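NmrA family protein (Shigella flexneri 2a, PDB 3QVO) is of unknown function but, as a Rossmann-fold member of the NmrA family, probably binds NAD(P). Local coordinates at residues V76-M86 and I103-A111. Sequence-based numbering, arbitrary orientation.
Sequences VLNHAALKQAM and IQANSVIAA
The hydroxyl OG of S107 has two partners, one in the loop before helix 79-86 and one in its first turn: it donates to the backbone O of V76 at 2.8 Å, tilted 24° from the carbonyl plane, and takes a weak, strongly bent bond at 3.1 Å from ND1 of H79, lying near the ring plane at its edge. S107 reaches both because its OG lies anti to the backbone N (chi1 176°). Most of the remaining contact is between apolar groups. CD2 of L77 rests on CA of Q104 (3.8 Å) and against CG2 of I103, while CG2 of V76 meets OE1 of Q104 at 3.3 Å, the chains crossing at about a right angle; NE2 of Q104 is hydrogen-bonded to the backbone O of both E99 and T97. Further along, CD2 of L82 meets CB of A111 at 3.7 Å, and the bent chain of M86, a selenomethionine, brings CE to 4.0 Å from that methyl. Nearby, K83 lines the 5-mercapto-2-nitro-benzoic acid pocket with Q87 and C115. The helix segments run at 44°, axes 9.9 Å apart, as neighbours on one face of the sheet's parallel core; L29 of strand 24-29 lies against V76, L82 and V108, and helix 149-159 packs on A105 and I109.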
loop_
_atom_site.group_PDB
_atom_site.type_symbol
_atom_site.label_atom_id
_atom_site.label_comp_id
_atom_site.label_asym_id
_atom_site.label_seq_id
_atom_site.Cartn_x
_atom_site.Cartn_y
_atom_site.Cartn_z
ATOM N N VAL A 76 6.133 -0.423 -12.512
ATOM C CA VAL A 76 5.153 0.689 -12.578
ATOM C C VAL A 76 5.574 1.865 -13.478
ATOM O O VAL A 76 4.723 2.599 -13.963
ATOM C CB VAL A 76 4.740 1.237 -11.171
ATOM C CG1 VAL A 76 4.219 0.062 -10.317
ATOM C CG2 VAL A 76 5.862 1.951 -10.498
ATOM N N LEU A 77 6.854 2.009 -13.770
ATOM C CA LEU A 77 7.242 3.035 -14.737
ATOM C C LEU A 77 7.158 2.527 -16.169
ATOM O O LEU A 77 7.445 3.281 -17.100
ATOM C CB LEU A 77 8.640 3.618 -14.449
ATOM C CG LEU A 77 8.718 4.223 -13.043
ATOM C CD1 LEU A 77 10.105 4.809 -12.733
ATOM C CD2 LEU A 77 7.641 5.285 -12.879
ATOM N N ASN A 78 6.797 1.266 -16.363
ATOM C CA ASN A 78 6.458 0.823 -17.719
ATOM C C ASN A 78 4.979 1.092 -17.819
ATOM O O ASN A 78 4.174 0.278 -17.375
ATOM C CB ASN A 78 6.763 -0.662 -17.941
ATOM C CG ASN A 78 6.289 -1.151 -19.314
ATOM O OD1 ASN A 78 5.393 -0.559 -19.936
ATOM N ND2 ASN A 78 6.904 -2.214 -19.802
ATOM N N HIS A 79 4.631 2.212 -18.406
ATOM C CA HIS A 79 3.258 2.692 -18.411
ATOM C C HIS A 79 2.357 1.766 -19.193
ATOM O O HIS A 79 1.223 1.576 -18.826
ATOM C CB HIS A 79 3.148 4.116 -19.063
ATOM C CG HIS A 79 3.995 5.163 -18.396
ATOM N ND1 HIS A 79 3.747 5.626 -17.122
ATOM C CD2 HIS A 79 5.097 5.831 -18.829
ATOM C CE1 HIS A 79 4.633 6.550 -16.807
ATOM N NE2 HIS A 79 5.470 6.688 -17.820
ATOM N N ALA A 80 2.838 1.250 -20.312
ATOM C CA ALA A 80 2.059 0.284 -21.075
ATOM C C ALA A 80 1.732 -0.978 -20.228
ATOM O O ALA A 80 0.605 -1.436 -20.214
ATOM C CB ALA A 80 2.782 -0.103 -22.362
ATOM N N ALA A 81 2.697 -1.501 -19.472
ATOM C CA ALA A 81 2.464 -2.722 -18.749
ATOM C C ALA A 81 1.459 -2.448 -17.643
ATOM O O ALA A 81 0.577 -3.266 -17.362
ATOM C CB ALA A 81 3.745 -3.241 -18.192
ATOM N N LEU A 82 1.636 -1.315 -16.980
ATOM C CA LEU A 82 0.800 -0.922 -15.878
ATOM C C LEU A 82 -0.634 -0.711 -16.332
ATOM O O LEU A 82 -1.529 -1.260 -15.739
ATOM C CB LEU A 82 1.371 0.323 -15.195
ATOM C CG LEU A 82 0.533 0.826 -13.997
ATOM C CD1 LEU A 82 0.471 -0.189 -12.924
ATOM C CD2 LEU A 82 1.053 2.148 -13.491
ATOM N N LYS A 83 -0.858 -0.012 -17.432
ATOM C CA LYS A 83 -2.221 0.111 -17.991
ATOM C C LYS A 83 -2.823 -1.256 -18.284
ATOM O O LYS A 83 -3.981 -1.518 -17.952
ATOM C CB LYS A 83 -2.281 1.006 -19.225
ATOM N N GLN A 84 -2.062 -2.166 -18.875
ATOM C CA GLN A 84 -2.659 -3.508 -19.150
ATOM C C GLN A 84 -3.176 -4.160 -17.893
ATOM O O GLN A 84 -4.248 -4.781 -17.894
ATOM C CB GLN A 84 -1.660 -4.469 -19.741
ATOM C CG GLN A 84 -0.910 -3.945 -20.951
ATOM C CD GLN A 84 -1.678 -4.129 -22.218
ATOM O OE1 GLN A 84 -2.912 -4.177 -22.218
ATOM N NE2 GLN A 84 -0.957 -4.240 -23.315
ATOM N N ALA A 85 -2.376 -4.055 -16.834
ATOM C CA ALA A 85 -2.681 -4.697 -15.571
ATOM C C ALA A 85 -3.841 -4.001 -14.859
ATOM O O ALA A 85 -4.549 -4.606 -14.032
ATOM C CB ALA A 85 -1.437 -4.677 -14.665
HETATM N N MSE A 86 -3.986 -2.719 -15.145
HETATM C CA MSE A 86 -4.941 -1.878 -14.499
HETATM C C MSE A 86 -6.320 -2.085 -15.034
HETATM O O MSE A 86 -7.295 -1.762 -14.352
HETATM C CB MSE A 86 -4.542 -0.385 -14.686
HETATM C CG MSE A 86 -5.477 0.581 -13.981
HETATM SE SE MSE A 86 -5.362 0.472 -12.023
HETATM C CE MSE A 86 -3.476 1.132 -11.864
ATOM N N ILE A 103 7.509 10.029 -9.270
ATOM C CA ILE A 103 7.287 9.616 -10.627
ATOM C C ILE A 103 6.432 8.377 -10.658
ATOM O O ILE A 103 5.450 8.294 -11.453
ATOM C CB ILE A 103 8.637 9.445 -11.416
ATOM C CG1 ILE A 103 9.420 10.756 -11.393
ATOM C CG2 ILE A 103 8.369 9.096 -12.862
ATOM C CD1 ILE A 103 10.914 10.659 -11.947
ATOM N N GLN A 104 6.727 7.440 -9.751
ATOM C CA GLN A 104 5.916 6.229 -9.631
ATOM C C GLN A 104 4.468 6.522 -9.251
ATOM O O GLN A 104 3.512 5.962 -9.870
ATOM C CB GLN A 104 6.502 5.255 -8.598
ATOM C CG GLN A 104 7.893 4.698 -8.906
ATOM C CD GLN A 104 8.276 3.647 -7.914
ATOM O OE1 GLN A 104 7.552 2.664 -7.728
ATOM N NE2 GLN A 104 9.399 3.827 -7.271
ATOM N N ALA A 105 4.272 7.343 -8.213
ATOM C CA ALA A 105 2.885 7.685 -7.826
ATOM C C ALA A 105 2.158 8.342 -9.006
ATOM O O ALA A 105 1.031 8.037 -9.248
ATOM C CB ALA A 105 2.832 8.630 -6.626
ATOM N N ASN A 106 2.794 9.281 -9.699
ATOM C CA ASN A 106 2.164 9.961 -10.836
ATOM C C ASN A 106 1.723 8.935 -11.889
ATOM O O ASN A 106 0.648 9.059 -12.518
ATOM C CB ASN A 106 3.128 10.937 -11.484
ATOM C CG ASN A 106 3.309 12.226 -10.698
ATOM O OD1 ASN A 106 2.557 12.509 -9.774
ATOM N ND2 ASN A 106 4.316 13.033 -11.091
ATOM N N SER A 107 2.523 7.896 -12.062
ATOM C CA SER A 107 2.238 6.884 -13.044
ATOM C C SER A 107 1.030 6.042 -12.613
ATOM O O SER A 107 0.187 5.683 -13.448
ATOM C CB SER A 107 3.486 6.035 -13.292
ATOM O OG SER A 107 3.237 4.967 -14.171
ATOM N N VAL A 108 0.902 5.786 -11.315
ATOM C CA VAL A 108 -0.198 5.025 -10.846
ATOM C C VAL A 108 -1.479 5.843 -11.016
ATOM O O VAL A 108 -2.505 5.325 -11.463
ATOM C CB VAL A 108 0.012 4.529 -9.395
ATOM C CG1 VAL A 108 -1.260 3.867 -8.806
ATOM C CG2 VAL A 108 1.187 3.538 -9.347
ATOM N N ILE A 109 -1.418 7.124 -10.701
ATOM C CA ILE A 109 -2.624 7.957 -10.735
ATOM C C ILE A 109 -3.168 8.028 -12.179
ATOM O O ILE A 109 -4.379 7.863 -12.425
ATOM C CB ILE A 109 -2.286 9.334 -10.218
ATOM C CG1 ILE A 109 -2.038 9.292 -8.691
ATOM C CG2 ILE A 109 -3.352 10.343 -10.562
ATOM C CD1 ILE A 109 -1.216 10.526 -8.182
ATOM N N ALA A 110 -2.262 8.297 -13.109
ATOM C CA ALA A 110 -2.536 8.375 -14.531
ATOM C C ALA A 110 -3.167 7.085 -15.057
ATOM O O ALA A 110 -4.120 7.135 -15.788
ATOM C CB ALA A 110 -1.273 8.647 -15.286
ATOM N N ALA A 111 -2.618 5.940 -14.693
ATOM C CA ALA A 111 -3.156 4.657 -15.145
ATOM C C ALA A 111 -4.557 4.424 -14.532
ATOM O O ALA A 111 -5.495 4.002 -15.215
ATOM C CB ALA A 111 -2.203 3.498 -14.769
#